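PDB 2OGJ: dihydroorotase, which binds two zinc ions and probably acts as an esterase that removes the acetyl group from acetyl-(R)-mandelate, with weaker action on acetyl glycolate. Local coordinates for residues A[184-187]-A[188-192]. Numbering follows the deposited sequence.
Sequences GSWG and VTPVK
The carbonyl oxygen of Trp186 accepts a weak hydrogen bond from the backbone N of Thr189, 3.5 Å away and bent to 145° at the hydrogen. It closes a type II' beta turn running from Trp186 to Thr189, with Gly187 at the second position, where positive phi is easily adopted by a residue without a side chain. The turn lies in the link from helix 180-183 to helix 189-201 of the TIM-barrel amidohydrolase domain, and Thr189 and Pro190 pack against the indole. This is structural packing; the side chain of Val191 is about 13 Å from a bound zinc ion. Pro190 lies over one face of the Trp186 ring system: its CD sits 3.6 Å from the centroid of the six-membered ring and only 11° off the normal, a CH-pi contact. With chi1 at 71°, CG of Trp186 falls between its own backbone N and carbonyl carbon, which brings the indole face against the Pro190 ring. Thr189 approaches the six-membered ring obliquely, its CG2, anti to the backbone N, being 3.4 Å from CZ3 of Trp186 and its CB equally close to CE3. The threonine side chain runs at about a right angle to that of the tryptophan.

The indole is also tethered on its polar side, since NE1 of Trp186 donates a hydrogen bond to the carbonyl oxygen of Leu149, a residue that packs on Pro190 as well. Ser185 of a third subunit packs on Trp186, placing the turn at a subunit interface. A single weak turn bond is thus supplemented by proline-aromatic packing and an indole N-H bond, and these last two probably limit rotation of the ring.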
ATOM      1  N   GLY A 184       2.860 -11.816  -3.286  1.00 52.02           N
ATOM      2  CA  GLY A 184       1.658 -11.095  -3.669  1.00 53.56           C
ATOM      3  C   GLY A 184       1.544 -10.595  -5.104  1.00 54.54           C
ATOM      4  O   GLY A 184       1.400 -11.392  -6.037  1.00 54.40           O
ATOM      5  N   SER A 185       1.606  -9.277  -5.292  1.00 54.43           N
ATOM      6  CA  SER A 185       1.462  -8.711  -6.627  1.00 53.90           C
ATOM      7  C   SER A 185       2.701  -8.238  -7.371  1.00 54.19           C
ATOM      8  O   SER A 185       2.593  -7.970  -8.564  1.00 55.01           O
ATOM      9  CB  SER A 185       0.447  -7.554  -6.612  1.00 54.02           C
ATOM     10  OG  SER A 185      -0.887  -7.997  -6.404  1.00 51.71           O
ATOM     11  N   TRP A 186       3.871  -8.136  -6.734  1.00 55.00           N
ATOM     12  CA  TRP A 186       5.017  -7.636  -7.507  1.00 57.39           C
ATOM     13  C   TRP A 186       5.928  -8.621  -8.228  1.00 56.91           C
ATOM     14  O   TRP A 186       7.048  -8.265  -8.617  1.00 58.75           O
ATOM     15  CB  TRP A 186       5.870  -6.641  -6.690  1.00 59.50           C
ATOM     16  CG  TRP A 186       6.694  -7.177  -5.574  1.00 58.67           C
ATOM     17  CD1 TRP A 186       6.323  -8.116  -4.668  1.00 59.05           C
ATOM     18  CD2 TRP A 186       7.994  -6.719  -5.174  1.00 56.91           C
ATOM     19  NE1 TRP A 186       7.309  -8.275  -3.715  1.00 60.41           N
ATOM     20  CE2 TRP A 186       8.348  -7.428  -4.002  1.00 57.85           C
ATOM     21  CE3 TRP A 186       8.890  -5.779  -5.685  1.00 54.85           C
ATOM     22  CZ2 TRP A 186       9.561  -7.228  -3.335  1.00 55.79           C
ATOM     23  CZ3 TRP A 186      10.099  -5.580  -5.020  1.00 55.82           C
ATOM     24  CH2 TRP A 186      10.419  -6.304  -3.857  1.00 55.04           C
ATOM     25  N   GLY A 187       5.424  -9.836  -8.427  1.00 55.87           N
ATOM     26  CA  GLY A 187       6.129 -10.890  -9.139  1.00 55.22           C
ATOM     27  C   GLY A 187       7.641 -11.076  -9.174  1.00 54.79           C
ATOM     28  O   GLY A 187       8.262 -11.372  -8.157  1.00 55.81           O
ATOM     29  N   VAL A 188       8.226 -10.921 -10.364  1.00 53.76           N
ATOM     30  CA  VAL A 188       9.662 -11.129 -10.592  1.00 53.03           C
ATOM     31  C   VAL A 188      10.696 -10.176  -9.996  1.00 52.11           C
ATOM     32  O   VAL A 188      11.869 -10.553  -9.856  1.00 52.81           O
ATOM     33  CB  VAL A 188       9.992 -11.203 -12.114  1.00 53.03           C
ATOM     34  CG1 VAL A 188       9.722 -12.595 -12.652  1.00 51.87           C
ATOM     35  CG2 VAL A 188       9.191 -10.152 -12.872  1.00 51.40           C
ATOM     36  N   THR A 189      10.296  -8.951  -9.671  1.00 50.43           N
ATOM     37  CA  THR A 189      11.252  -8.003  -9.128  1.00 49.10           C
ATOM     38  C   THR A 189      12.131  -8.657  -8.055  1.00 46.76           C
ATOM     39  O   THR A 189      13.355  -8.723  -8.208  1.00 45.31           O
ATOM     40  CB  THR A 189      10.544  -6.758  -8.549  1.00 51.40           C
ATOM     41  OG1 THR A 189       9.715  -6.164  -9.559  1.00 51.41           O
ATOM     42  CG2 THR A 189      11.565  -5.736  -8.073  1.00 49.98           C
ATOM     43  N   PRO A 190      11.520  -9.188  -6.978  1.00 46.16           N
ATOM     44  CA  PRO A 190      12.337  -9.817  -5.936  1.00 45.73           C
ATOM     45  C   PRO A 190      13.293 -10.901  -6.429  1.00 45.35           C
ATOM     46  O   PRO A 190      14.370 -11.080  -5.859  1.00 46.56           O
ATOM     47  CB  PRO A 190      11.297 -10.336  -4.943  1.00 45.26           C
ATOM     48  CG  PRO A 190      10.042 -10.474  -5.760  1.00 43.90           C
ATOM     49  CD  PRO A 190      10.084  -9.286  -6.656  1.00 44.50           C
ATOM     50  N   VAL A 191      12.908 -11.618  -7.486  1.00 44.98           N
ATOM     51  CA  VAL A 191      13.759 -12.669  -8.047  1.00 42.62           C
ATOM     52  C   VAL A 191      14.971 -12.015  -8.718  1.00 45.57           C
ATOM     53  O   VAL A 191      16.103 -12.510  -8.599  1.00 46.61           O
ATOM     54  CB  VAL A 191      13.020 -13.520  -9.123  1.00 39.94           C
ATOM     55  CG1 VAL A 191      13.902 -14.667  -9.559  1.00 38.87           C
ATOM     56  CG2 VAL A 191      11.714 -14.049  -8.593  1.00 37.10           C
ATOM     57  N   LYS A 192      14.743 -10.912  -9.433  1.00 45.19           N
ATOM     58  CA  LYS A 192      15.860 -10.248 -10.089  1.00 45.04           C
ATOM     59  C   LYS A 192      16.785  -9.727  -9.003  1.00 43.94           C
ATOM     60  O   LYS A 192      17.998  -9.924  -9.062  1.00 41.02           O
ATOM     61  CB  LYS A 192      15.380  -9.106 -10.995  1.00 48.67           C
ATOM     62  CG  LYS A 192      14.592  -9.584 -12.232  1.00 51.69           C
ATOM     63  CD  LYS A 192      14.769  -8.668 -13.449  1.00 54.62           C
ATOM     64  CE  LYS A 192      16.272  -8.504 -13.833  1.00 58.14           C
ATOM     65  NZ  LYS A 192      17.051  -9.794 -14.051  1.00 56.62           N
TER